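Local atomic coordinates of cAMP factor (Mobiluncus curtisii, PDB entry 6JLC), a protein that probably perforates membranes as a pore-forming toxin of the haemolytic CAMP reaction, the present chain being a carboxy-terminal part of it, within the CAMP-factor family. Residues A[23-28]-A[79-84]; A[156-161]-A[204-209]; A[160-165]-A[190-195]; A[167-172]-A[183-188]. All blocks are in the same frame, centred on the assembly; numbering follows the deposited sequence.

Contact 1 (A[23-28]-A[79-84])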
loop_
_atom_site.group_PDB
_atom_site.type_symbol
_atom_site.label_atom_id
_atom_site.label_comp_id
_atom_site.label_asym_id
_atom_site.label_seq_id
_atom_site.Cartn_x
_atom_site.Cartn_y
_atom_site.Cartn_z
ATOM N N GLU A 23 -5.090 5.332 7.552
ATOM C CA GLU A 23 -4.321 6.281 6.747
ATOM C C GLU A 23 -3.152 5.594 6.050
ATOM O O GLU A 23 -2.861 5.889 4.887
ATOM C CB GLU A 23 -3.866 7.479 7.585
ATOM C CG GLU A 23 -5.050 8.144 8.282
ATOM C CD GLU A 23 -4.664 9.207 9.305
ATOM O OE1 GLU A 23 -3.453 9.488 9.449
ATOM O OE2 GLU A 23 -5.581 9.752 9.974
ATOM N N THR A 24 -2.502 4.650 6.739
ATOM C CA THR A 24 -1.441 3.882 6.094
ATOM C C THR A 24 -1.979 3.132 4.883
ATOM O O THR A 24 -1.372 3.140 3.804
ATOM C CB THR A 24 -0.810 2.910 7.096
ATOM O OG1 THR A 24 -0.163 3.648 8.136
ATOM C CG2 THR A 24 0.211 2.024 6.402
ATOM N N LEU A 25 -3.141 2.492 5.045
ATOM C CA LEU A 25 -3.694 1.693 3.960
ATOM C C LEU A 25 -4.101 2.557 2.773
ATOM O O LEU A 25 -3.910 2.154 1.621
ATOM C CB LEU A 25 -4.879 0.878 4.469
ATOM C CG LEU A 25 -4.448 -0.221 5.445
ATOM C CD1 LEU A 25 -5.656 -0.754 6.192
ATOM C CD2 LEU A 25 -3.744 -1.346 4.696
ATOM N N LYS A 26 -4.677 3.736 3.027
ATOM C CA LYS A 26 -5.066 4.615 1.926
ATOM C C LYS A 26 -3.854 5.076 1.123
ATOM O O LYS A 26 -3.916 5.161 -0.108
ATOM C CB LYS A 26 -5.847 5.816 2.464
ATOM C CG LYS A 26 -7.290 5.476 2.770
ATOM C CD LYS A 26 -7.985 6.551 3.578
ATOM C CE LYS A 26 -9.472 6.247 3.677
ATOM N NZ LYS A 26 -10.199 7.266 4.484
ATOM N N GLU A 27 -2.745 5.379 1.800
ATOM C CA GLU A 27 -1.530 5.778 1.089
ATOM C C GLU A 27 -1.030 4.654 0.191
ATOM O O GLU A 27 -0.702 4.877 -0.978
ATOM C CB GLU A 27 -0.437 6.191 2.076
ATOM C CG GLU A 27 -0.761 7.423 2.892
ATOM C CD GLU A 27 0.249 7.672 3.999
ATOM O OE1 GLU A 27 1.329 7.042 3.975
ATOM O OE2 GLU A 27 -0.041 8.497 4.892
ATOM N N ILE A 28 -0.968 3.434 0.717
ATOM C CA ILE A 28 -0.507 2.320 -0.104
ATOM C C ILE A 28 -1.472 2.061 -1.254
ATOM O O ILE A 28 -1.053 1.729 -2.373
ATOM C CB ILE A 28 -0.306 1.068 0.767
ATOM C CG1 ILE A 28 0.798 1.323 1.793
ATOM C CG2 ILE A 28 0.005 -0.150 -0.094
ATOM C CD1 ILE A 28 0.827 0.296 2.881
ATOM N N VAL A 79 -5.721 -3.190 12.792
ATOM C CA VAL A 79 -4.338 -2.745 12.951
ATOM C C VAL A 79 -3.391 -3.722 12.274
ATOM O O VAL A 79 -2.443 -3.325 11.588
ATOM C CB VAL A 79 -4.008 -2.563 14.445
ATOM C CG1 VAL A 79 -2.504 -2.434 14.667
ATOM C CG2 VAL A 79 -4.773 -1.357 14.995
ATOM N N GLU A 80 -3.658 -5.021 12.433
ATOM C CA GLU A 80 -2.800 -6.043 11.847
ATOM C C GLU A 80 -2.851 -6.008 10.330
ATOM O O GLU A 80 -1.832 -6.245 9.668
ATOM C CB GLU A 80 -3.220 -7.428 12.341
ATOM C CG GLU A 80 -2.141 -8.491 12.111
ATOM C CD GLU A 80 -0.946 -8.267 13.022
ATOM O OE1 GLU A 80 -1.154 -7.730 14.131
ATOM O OE2 GLU A 80 0.187 -8.637 12.645
ATOM N N ILE A 81 -4.037 -5.779 9.763
ATOM C CA ILE A 81 -4.136 -5.653 8.314
ATOM C C ILE A 81 -3.267 -4.496 7.839
ATOM O O ILE A 81 -2.511 -4.617 6.866
ATOM C CB ILE A 81 -5.601 -5.464 7.890
ATOM C CG1 ILE A 81 -6.418 -6.743 8.164
ATOM C CG2 ILE A 81 -5.676 -5.101 6.411
ATOM C CD1 ILE A 81 -7.897 -6.507 8.087
ATOM N N GLY A 82 -3.351 -3.357 8.528
ATOM C CA GLY A 82 -2.481 -2.236 8.191
ATOM C C GLY A 82 -1.004 -2.595 8.261
ATOM O O GLY A 82 -0.239 -2.315 7.333
ATOM N N LEU A 83 -0.591 -3.225 9.367
ATOM C CA LEU A 83 0.817 -3.592 9.512
ATOM C C LEU A 83 1.256 -4.539 8.408
ATOM O O LEU A 83 2.379 -4.429 7.895
ATOM C CB LEU A 83 1.068 -4.246 10.871
ATOM C CG LEU A 83 0.841 -3.425 12.127
ATOM C CD1 LEU A 83 0.936 -4.331 13.363
ATOM C CD2 LEU A 83 1.860 -2.280 12.187
ATOM N N THR A 84 0.394 -5.496 8.054
ATOM C CA THR A 84 0.779 -6.525 7.093
ATOM C C THR A 84 0.979 -5.928 5.704
ATOM O O THR A 84 1.957 -6.242 5.008
ATOM C CB THR A 84 -0.290 -7.632 7.065
ATOM O OG1 THR A 84 -0.448 -8.180 8.387
ATOM C CG2 THR A 84 0.133 -8.748 6.120
#

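Contact 2 (A[156-161]-A[204-209])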
loop_
_atom_site.group_PDB
_atom_site.type_symbol
_atom_site.label_atom_id
_atom_site.label_comp_id
_atom_site.label_asym_id
_atom_site.label_seq_id
_atom_site.Cartn_x
_atom_site.Cartn_y
_atom_site.Cartn_z
ATOM N N ASP A 156 4.628 -0.641 -10.140
ATOM C CA ASP A 156 4.330 0.503 -9.283
ATOM C C ASP A 156 5.593 1.264 -8.900
ATOM O O ASP A 156 5.548 2.488 -8.754
ATOM C CB ASP A 156 3.559 0.047 -8.041
ATOM C CG ASP A 156 2.129 -0.423 -8.374
ATOM O OD1 ASP A 156 1.578 0.013 -9.409
ATOM O OD2 ASP A 156 1.554 -1.235 -7.612
ATOM N N LEU A 157 6.728 0.571 -8.740
ATOM C CA LEU A 157 7.992 1.270 -8.495
ATOM C C LEU A 157 8.386 2.134 -9.695
ATOM O O LEU A 157 8.869 3.262 -9.535
ATOM C CB LEU A 157 9.094 0.258 -8.175
ATOM C CG LEU A 157 10.440 0.827 -7.711
ATOM C CD1 LEU A 157 10.293 1.566 -6.392
ATOM C CD2 LEU A 157 11.492 -0.277 -7.598
ATOM N N LEU A 158 8.141 1.659 -10.899
ATOM C CA LEU A 158 8.418 2.411 -12.105
ATOM C C LEU A 158 7.476 3.618 -12.183
ATOM O O LEU A 158 7.866 4.697 -12.494
ATOM C CB LEU A 158 8.258 1.549 -13.321
ATOM C CG LEU A 158 8.320 2.233 -14.658
ATOM C CD1 LEU A 158 9.533 3.116 -14.782
ATOM C CD2 LEU A 158 8.223 1.274 -15.794
ATOM N N ASN A 159 6.226 3.391 -11.859
ATOM C CA ASN A 159 5.252 4.464 -11.870
ATOM C C ASN A 159 5.613 5.528 -10.878
ATOM O O ASN A 159 5.479 6.672 -11.140
ATOM C CB ASN A 159 3.844 3.960 -11.648
ATOM C CG ASN A 159 2.807 4.853 -12.287
ATOM O OD1 ASN A 159 1.699 4.968 -11.838
ATOM N ND2 ASN A 159 3.191 5.480 -13.327
ATOM N N LYS A 160 6.083 5.118 -9.718
ATOM C CA LYS A 160 6.530 6.092 -8.725
ATOM C C LYS A 160 7.678 6.942 -9.258
ATOM O O LYS A 160 7.704 8.164 -9.055
ATOM C CB LYS A 160 6.941 5.378 -7.436
ATOM C CG LYS A 160 6.876 6.266 -6.198
ATOM C CD LYS A 160 6.827 5.447 -4.912
ATOM C CE LYS A 160 5.496 4.712 -4.771
ATOM N NZ LYS A 160 5.660 3.370 -4.145
ATOM N N ALA A 161 8.640 6.313 -9.944
ATOM C CA ALA A 161 9.750 7.063 -10.525
ATOM C C ALA A 161 9.264 8.025 -11.605
ATOM O O ALA A 161 9.749 9.157 -11.699
ATOM C CB ALA A 161 10.805 6.097 -11.089
ATOM N N ALA A 204 13.635 -6.556 -15.551
ATOM C CA ALA A 204 14.831 -5.845 -15.995
ATOM C C ALA A 204 14.479 -4.618 -16.826
ATOM O O ALA A 204 15.153 -3.584 -16.730
ATOM C CB ALA A 204 15.729 -6.784 -16.798
ATOM N N GLU A 205 13.460 -4.721 -17.678
ATOM C CA GLU A 205 13.076 -3.558 -18.473
ATOM C C GLU A 205 12.562 -2.431 -17.580
ATOM O O GLU A 205 12.803 -1.252 -17.857
ATOM C CB GLU A 205 12.013 -3.930 -19.513
ATOM C CG GLU A 205 12.507 -4.756 -20.703
ATOM C CD GLU A 205 11.364 -5.187 -21.612
ATOM O OE1 GLU A 205 10.582 -6.079 -21.219
ATOM O OE2 GLU A 205 11.230 -4.619 -22.718
ATOM N N CYS A 206 11.846 -2.776 -16.507
ATOM C CA CYS A 206 11.356 -1.748 -15.593
ATOM C C CYS A 206 12.508 -1.115 -14.816
ATOM O O CYS A 206 12.585 0.116 -14.701
ATOM C CB CYS A 206 10.315 -2.350 -14.640
ATOM S SG CYS A 206 8.791 -2.872 -15.468
ATOM N N ASP A 207 13.419 -1.944 -14.282
ATOM C CA ASP A 207 14.589 -1.419 -13.573
ATOM C C ASP A 207 15.434 -0.530 -14.477
ATOM O O ASP A 207 15.939 0.511 -14.042
ATOM C CB ASP A 207 15.457 -2.562 -13.033
ATOM C CG ASP A 207 14.799 -3.326 -11.889
ATOM O OD1 ASP A 207 13.892 -2.773 -11.228
ATOM O OD2 ASP A 207 15.205 -4.482 -11.658
ATOM N N ALA A 208 15.627 -0.939 -15.734
ATOM C CA ALA A 208 16.401 -0.113 -16.662
ATOM C C ALA A 208 15.706 1.215 -16.940
ATOM O O ALA A 208 16.367 2.256 -17.046
ATOM C CB ALA A 208 16.636 -0.869 -17.970
ATOM N N ALA A 209 14.381 1.198 -17.081
ATOM C CA ALA A 209 13.651 2.443 -17.306
ATOM C C ALA A 209 13.805 3.394 -16.124
ATOM O O ALA A 209 13.976 4.607 -16.310
ATOM C CB ALA A 209 12.176 2.150 -17.568
#

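Contact 3 (A[160-165]-A[190-195])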
loop_
_atom_site.group_PDB
_atom_site.type_symbol
_atom_site.label_atom_id
_atom_site.label_comp_id
_atom_site.label_asym_id
_atom_site.label_seq_id
_atom_site.Cartn_x
_atom_site.Cartn_y
_atom_site.Cartn_z
ATOM N N LYS A 160 6.083 5.118 -9.718
ATOM C CA LYS A 160 6.530 6.092 -8.725
ATOM C C LYS A 160 7.678 6.942 -9.258
ATOM O O LYS A 160 7.704 8.164 -9.055
ATOM C CB LYS A 160 6.941 5.378 -7.436
ATOM C CG LYS A 160 6.876 6.266 -6.198
ATOM C CD LYS A 160 6.827 5.447 -4.912
ATOM C CE LYS A 160 5.496 4.712 -4.771
ATOM N NZ LYS A 160 5.660 3.370 -4.145
ATOM N N ALA A 161 8.640 6.313 -9.944
ATOM C CA ALA A 161 9.750 7.063 -10.525
ATOM C C ALA A 161 9.264 8.025 -11.605
ATOM O O ALA A 161 9.749 9.157 -11.699
ATOM C CB ALA A 161 10.805 6.097 -11.089
ATOM N N ILE A 162 8.294 7.597 -12.425
ATOM C CA ILE A 162 7.738 8.492 -13.435
ATOM C C ILE A 162 7.115 9.708 -12.767
ATOM O O ILE A 162 7.368 10.857 -13.150
ATOM C CB ILE A 162 6.705 7.745 -14.306
ATOM C CG1 ILE A 162 7.399 6.651 -15.135
ATOM C CG2 ILE A 162 5.898 8.725 -15.188
ATOM C CD1 ILE A 162 6.424 5.693 -15.818
ATOM N N TRP A 163 6.279 9.475 -11.757
ATOM C CA TRP A 163 5.606 10.596 -11.110
ATOM C C TRP A 163 6.598 11.467 -10.355
ATOM O O TRP A 163 6.518 12.698 -10.422
ATOM C CB TRP A 163 4.507 10.081 -10.187
ATOM C CG TRP A 163 3.272 9.798 -10.940
ATOM C CD1 TRP A 163 2.751 8.571 -11.239
ATOM C CD2 TRP A 163 2.398 10.766 -11.535
ATOM N NE1 TRP A 163 1.597 8.717 -11.973
ATOM C CE2 TRP A 163 1.358 10.055 -12.167
ATOM C CE3 TRP A 163 2.392 12.168 -11.586
ATOM C CZ2 TRP A 163 0.315 10.698 -12.845
ATOM C CZ3 TRP A 163 1.356 12.807 -12.265
ATOM C CH2 TRP A 163 0.334 12.070 -12.881
ATOM N N ASN A 164 7.552 10.845 -9.650
ATOM C CA ASN A 164 8.607 11.613 -8.999
ATOM C C ASN A 164 9.328 12.503 -9.994
ATOM O O ASN A 164 9.683 13.648 -9.674
ATOM C CB ASN A 164 9.623 10.691 -8.321
ATOM C CG ASN A 164 9.132 10.134 -7.008
ATOM O OD1 ASN A 164 8.195 10.663 -6.407
ATOM N ND2 ASN A 164 9.775 9.064 -6.542
ATOM N N THR A 165 9.567 11.995 -11.213
ATOM C CA THR A 165 10.305 12.785 -12.198
ATOM C C THR A 165 9.450 13.922 -12.728
ATOM O O THR A 165 9.951 15.031 -12.946
ATOM C CB THR A 165 10.796 11.892 -13.342
ATOM O OG1 THR A 165 11.564 10.813 -12.798
ATOM C CG2 THR A 165 11.655 12.674 -14.321
ATOM N N THR A 190 8.663 9.894 -21.452
ATOM C CA THR A 190 7.798 9.129 -22.344
ATOM C C THR A 190 8.326 7.715 -22.558
ATOM O O THR A 190 7.548 6.756 -22.596
ATOM C CB THR A 190 7.653 9.862 -23.678
ATOM O OG1 THR A 190 6.864 11.044 -23.485
ATOM C CG2 THR A 190 6.972 8.958 -24.711
ATOM N N LYS A 191 9.642 7.561 -22.699
ATOM C CA LYS A 191 10.209 6.223 -22.840
ATOM C C LYS A 191 9.867 5.353 -21.642
ATOM O O LYS A 191 9.502 4.182 -21.796
ATOM C CB LYS A 191 11.723 6.314 -23.022
ATOM C CG LYS A 191 12.149 7.179 -24.198
ATOM C CD LYS A 191 13.669 7.171 -24.373
ATOM C CE LYS A 191 14.129 8.306 -25.286
ATOM N NZ LYS A 191 15.616 8.379 -25.396
ATOM N N ALA A 192 9.964 5.910 -20.434
ATOM C CA ALA A 192 9.593 5.147 -19.246
ATOM C C ALA A 192 8.101 4.826 -19.231
ATOM O O ALA A 192 7.699 3.724 -18.832
ATOM C CB ALA A 192 10.004 5.912 -17.985
ATOM N N VAL A 193 7.259 5.780 -19.647
ATOM C CA VAL A 193 5.822 5.530 -19.678
ATOM C C VAL A 193 5.516 4.326 -20.561
ATOM O O VAL A 193 4.668 3.490 -20.222
ATOM C CB VAL A 193 5.063 6.791 -20.146
ATOM C CG1 VAL A 193 3.596 6.473 -20.502
ATOM C CG2 VAL A 193 5.130 7.913 -19.088
ATOM N N ARG A 194 6.208 4.210 -21.701
ATOM C CA ARG A 194 5.923 3.113 -22.628
ATOM C C ARG A 194 6.236 1.764 -21.990
ATOM O O ARG A 194 5.426 0.829 -22.049
ATOM C CB ARG A 194 6.710 3.303 -23.929
ATOM C CG ARG A 194 6.181 4.457 -24.747
ATOM C CD ARG A 194 6.663 4.434 -26.192
ATOM N NE ARG A 194 6.168 5.610 -26.902
ATOM C CZ ARG A 194 4.917 5.760 -27.337
ATOM N NH1 ARG A 194 4.019 4.797 -27.154
ATOM N NH2 ARG A 194 4.563 6.875 -27.962
ATOM N N VAL A 195 7.398 1.666 -21.337
ATOM C CA VAL A 195 7.744 0.469 -20.572
ATOM C C VAL A 195 6.647 0.146 -19.572
ATOM O O VAL A 195 6.193 -1.001 -19.467
ATOM C CB VAL A 195 9.102 0.656 -19.870
ATOM C CG1 VAL A 195 9.441 -0.578 -19.033
ATOM C CG2 VAL A 195 10.191 0.916 -20.884
#

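Contact 4 (A[167-172]-A[183-188]). With ACT (acetate ion), chain B.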
loop_
_atom_site.group_PDB
_atom_site.type_symbol
_atom_site.label_atom_id
_atom_site.label_comp_id
_atom_site.label_asym_id
_atom_site.label_seq_id
_atom_site.Cartn_x
_atom_site.Cartn_y
_atom_site.Cartn_z
ATOM N N VAL A 167 6.994 15.478 -11.065
ATOM C CA VAL A 167 6.903 16.479 -10.006
ATOM C C VAL A 167 8.172 17.319 -9.964
ATOM O O VAL A 167 8.121 18.554 -9.982
ATOM C CB VAL A 167 6.624 15.806 -8.652
ATOM C CG1 VAL A 167 6.965 16.756 -7.508
ATOM C CG2 VAL A 167 5.174 15.367 -8.570
ATOM N N ALA A 168 9.333 16.658 -9.925
ATOM C CA ALA A 168 10.603 17.378 -9.904
ATOM C C ALA A 168 10.827 18.183 -11.176
ATOM O O ALA A 168 11.448 19.254 -11.134
ATOM C CB ALA A 168 11.759 16.399 -9.688
ATOM N N ARG A 169 10.330 17.700 -12.316
ATOM C CA ARG A 169 10.524 18.442 -13.558
ATOM C C ARG A 169 9.813 19.789 -13.511
ATOM O O ARG A 169 10.359 20.803 -13.958
ATOM C CB ARG A 169 10.023 17.618 -14.744
ATOM C CG ARG A 169 9.853 18.419 -16.029
ATOM C CD ARG A 169 8.748 17.826 -16.900
ATOM N NE ARG A 169 7.472 17.722 -16.202
ATOM C CZ ARG A 169 6.473 16.929 -16.581
ATOM N NH1 ARG A 169 6.594 16.158 -17.655
ATOM N NH2 ARG A 169 5.348 16.898 -15.879
ATOM N N ASP A 170 8.594 19.813 -12.968
ATOM C CA ASP A 170 7.802 21.035 -12.946
ATOM C C ASP A 170 8.332 22.036 -11.927
ATOM O O ASP A 170 8.131 23.245 -12.088
ATOM C CB ASP A 170 6.345 20.697 -12.640
ATOM C CG ASP A 170 5.703 19.837 -13.714
ATOM O OD1 ASP A 170 6.033 20.018 -14.911
ATOM O OD2 ASP A 170 4.864 18.982 -13.349
ATOM N N LYS A 171 9.005 21.556 -10.880
ATOM C CA LYS A 171 9.512 22.421 -9.823
ATOM C C LYS A 171 10.936 22.899 -10.058
ATOM O O LYS A 171 11.318 23.942 -9.516
ATOM C CB LYS A 171 9.437 21.706 -8.471
ATOM C CG LYS A 171 8.017 21.468 -7.993
ATOM C CD LYS A 171 7.954 21.276 -6.487
ATOM C CE LYS A 171 6.991 20.151 -6.123
ATOM N NZ LYS A 171 7.627 19.122 -5.255
ATOM N N GLU A 172 11.727 22.184 -10.861
ATOM C CA GLU A 172 13.135 22.512 -11.027
ATOM C C GLU A 172 13.575 22.751 -12.463
ATOM O O GLU A 172 14.563 23.454 -12.668
ATOM C CB GLU A 172 14.016 21.401 -10.434
ATOM C CG GLU A 172 13.881 21.246 -8.933
ATOM C CD GLU A 172 14.652 22.307 -8.173
ATOM O OE1 GLU A 172 15.374 23.104 -8.816
ATOM O OE2 GLU A 172 14.532 22.342 -6.930
ATOM N N GLN A 183 12.188 19.671 -22.824
ATOM C CA GLN A 183 11.641 18.754 -23.820
ATOM C C GLN A 183 12.429 17.449 -23.878
ATOM O O GLN A 183 11.841 16.368 -23.998
ATOM C CB GLN A 183 11.616 19.435 -25.190
ATOM C CG GLN A 183 10.967 18.616 -26.292
ATOM C CD GLN A 183 10.769 19.416 -27.564
ATOM O OE1 GLN A 183 9.740 20.064 -27.746
ATOM N NE2 GLN A 183 11.755 19.370 -28.453
ATOM N N THR A 184 13.759 17.530 -23.814
ATOM C CA THR A 184 14.581 16.321 -23.750
ATOM C C THR A 184 14.176 15.432 -22.580
ATOM O O THR A 184 14.065 14.207 -22.718
ATOM C CB THR A 184 16.054 16.707 -23.625
ATOM O OG1 THR A 184 16.383 17.633 -24.658
ATOM C CG2 THR A 184 16.960 15.471 -23.701
ATOM N N LEU A 185 13.979 16.033 -21.404
ATOM C CA LEU A 185 13.567 15.244 -20.247
ATOM C C LEU A 185 12.201 14.608 -20.486
ATOM O O LEU A 185 11.982 13.437 -20.149
ATOM C CB LEU A 185 13.543 16.120 -18.989
ATOM C CG LEU A 185 13.050 15.433 -17.711
ATOM C CD1 LEU A 185 13.892 14.193 -17.401
ATOM C CD2 LEU A 185 13.012 16.394 -16.519
ATOM N N ASN A 186 11.268 15.367 -21.070
ATOM C CA ASN A 186 9.947 14.805 -21.351
ATOM C C ASN A 186 10.046 13.594 -22.273
ATOM O O ASN A 186 9.317 12.614 -22.099
ATOM C CB ASN A 186 9.035 15.876 -21.946
ATOM C CG ASN A 186 8.213 16.579 -20.891
ATOM O OD1 ASN A 186 8.468 16.432 -19.699
ATOM N ND2 ASN A 186 7.218 17.340 -21.320
ATOM N N LYS A 187 10.948 13.640 -23.259
ATOM C CA LYS A 187 11.144 12.487 -24.134
ATOM C C LYS A 187 11.595 11.265 -23.344
ATOM O O LYS A 187 11.158 10.140 -23.615
ATOM C CB LYS A 187 12.158 12.826 -25.227
ATOM C CG LYS A 187 11.662 13.870 -26.223
ATOM C CD LYS A 187 12.820 14.455 -27.026
ATOM C CE LYS A 187 12.354 14.995 -28.368
ATOM N NZ LYS A 187 11.123 15.823 -28.240
ATOM N N GLU A 188 12.457 11.462 -22.349
ATOM C CA GLU A 188 12.893 10.318 -21.551
ATOM C C GLU A 188 11.777 9.824 -20.640
ATOM O O GLU A 188 11.651 8.618 -20.400
ATOM C CB GLU A 188 14.127 10.690 -20.741
ATOM C CG GLU A 188 15.314 11.080 -21.609
ATOM C CD GLU A 188 15.995 9.875 -22.242
ATOM O OE1 GLU A 188 15.661 8.728 -21.862
ATOM O OE2 GLU A 188 16.863 10.078 -23.119
HETATM C C ACT B . 4.991 13.008 -19.349
HETATM O O ACT B . 5.007 13.668 -18.267
HETATM O OXT ACT B . 4.325 11.982 -19.625
HETATM C CH3 ACT B . 5.922 13.507 -20.498
#

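Contact 1 (A[23-28]-A[79-84])
Where Leu25 of helix 8-31 packs on Gly82 of helix 68-91, the second helix has a doubly gripped carbonyl close by: Glu80 O accepts from both the amide and the hydroxyl of Thr84. The Thr84 OG1 to Glu80 O bond is short, 2.7 Å, and its donor stands 36° above the carbonyl plane, on the face opposite the one used by Thr84 N, at 2.8 Å from Glu80 O. Threonine suits this buried turn because its hydroxyl can be satisfied without leaving the helix.

Across the interface the contact is apolar. With CG of Leu25 beside its backbone N (chi1 -69°), the isobutyl end faces Gly82, and Leu25 CD2 comes to 3.8 Å from Gly82 CA. Its other methyl lies alongside Ile81, Leu25 CD1 being 4.4 Å from Ile81 CG2. Gly82 presents bare backbone, so the leucine can rest on the helix itself, and Leu25 CA comes to 5.9 Å from Gly82 CA; the short segments' axes are 9.2 Å apart at 37°. Thr24 touches more loosely, its CG2 lying 4.5 Å from Gly82 O.

Leu25 also meets Phe41, Leu44 and Phe45 of helix 41-59, while Ile81 turns its end to Val107 and Ile111 of helix 97-114, inside the amino-terminal bundle. The chemistry implies a join made by shape and burial, with the hydroxyls of Thr84 and Thr24 (to Ala20 O) satisfied within their own helices.

Contact 2 (A[156-161]-A[204-209])
Leu158 meets Cys206 and Ala209 without any ring, amide or carboxylate plane taking part: one leucine and two small residues do the work. The setting is the carboxy-terminal three-helix bundle, made of helices 152-173, 179-197 and 203-222. In it the first and third helices run in broadly the same sense, as the odd members of an up-down-up bundle do.

Leu158 is the central side chain, and its two methyls divide the opposing helix between them. One branch reaches the sulfur, with Leu158 CD2 4.2 Å from Cys206 SG. The backbones are nearest here too, the CA atoms of Leu158 and Cys206 lying 6.2 Å apart. Leucine suits the place because its fork can touch two positions one helical turn apart, and the small residues opposite leave it room to do so. Cysteine adds a polarisable but weakly polar sulfur, at home in a buried apolar layer; Cys206 also touches Ala150, Val154 and Lys155.

The middle helix in sequence closes the group: Val195 and Trp196 of helix 179-197 pack on Leu158, and Val195 reaches Ala209 as well. Ile210, the residue after Ala209, adds to the same apolar layer by touching Leu158 and Ala161.

The fork is aimed by the first torsion. CG of Leu158 stands opposite the backbone N across the CA-CB bond (chi1 172°), which carries the second branch to the alanine methyl, with Leu158 CD1 at 4.0 Å from Ala209 CB.

Contact 3 (A[160-165]-A[190-195])
Within the carboxy-terminal three-helix bundle, helices 152-173 and 179-197 form an antiparallel helical hairpin, and Ile162 is the residue of 160-165 that fills the gap to 190-195. It meets two consecutive residues, Ala192 and Val193, with different parts of its branched chain.

Ile162 CG1 lies 3.9 Å from Ala192 CB, a small methyl that lets the isoleucine come close to the backbone behind it. Beyond CG1, the terminal methyl sits over the main chain, Ile162 CD1 being 3.8 Å from Ala192 O and 3.9 Å from Val193 CA. The side chains of Ile162 and Val193 meet at about a right angle, and Ile162 CG2 is 4.1 Å from Val193 CG2. Isoleucine suits this place because, with CG1 beside the backbone N (chi1 -66°) and the chain extended beyond it (chi2 169°), CD1 is carried out to the other helix while CG2 stays near its own; valine answers with a gamma methyl.

Leu213 of helix 203-222 touches both Ile162 and Ala192, so the hairpin is closed over by the third helix. Trp196 also packs on Ile162.

One turn on from Ala161, a buried hydroxyl is satisfied locally: Thr165 OG1 donates to Ala161 O at 2.7 Å, tilted 31° from the carbonyl plane.

Contact 4 (A[167-172]-A[183-188])
Arg169 lays the base of its side chain over Leu185, with Arg169 CB 3.7 Å from Leu185 CD2 and its CG almost as close. Beyond this apolar stem the chain bends (chi3 56°), and the guanidinium moves on to Asn186. There Arg169 NH1 donates to Asn186 OD1 at 2.8 Å with an N-H...O angle of 155°. The oxygen lies at the edge of the guanidinium, near its plane, whereas the guanidinium and amide planes are 68° apart.

The same nitrogen has a second acceptor: Arg169 NH1 reaches an oxygen of a bound acetate ion at 3.0 Å. Arg166 also bonds to this anion, which probably came from the crystallisation liquor. Within its own helix the guanidinium forms a salt bridge with Asp170, in which Arg169 NE is 3.0 Å from Asp170 OD1; the individual hydrogen bonds are weak. Held at NH1 by Asn186 and at NE by Asp170, the flat group is probably restrained in its rotation, in the crystal also by the acetate, and the carboxylate would partly offset its charge.

Arginine suits this partly buried place because a long apolar stem can cover a leucine while its charged end makes polar bonds beyond it. Leu185 also touches Thr165 and Ile173. An apolar layer flanked by polar groups is what amphipathic helices make when they pack, here in the antiparallel hairpin of helices 152-173 and 179-197.

Contact 1 belongs to the amino-terminal bundle and lies about 7 Å from the chain's centre; contacts 2, 3 and 4 share helix 152-173 of the carboxy-terminal bundle, their centres about 17, 19 and 26 Å out. Contacts 3 and 4 join the same two helices at successive levels, while contact 2 brings in helix 203-222. Contacts 2 and 3 merge into one apolar layer, in which Leu158 CD2 is 3.9 Å from Ala192 O. Chemistry follows place: the first three contacts are largely buried and apolar, each centred on one leucine or isoleucine that meets at least one small residue, whereas partly buried contact 4 adds a salt bridge and a hydrogen bond between helices to the apolar packing.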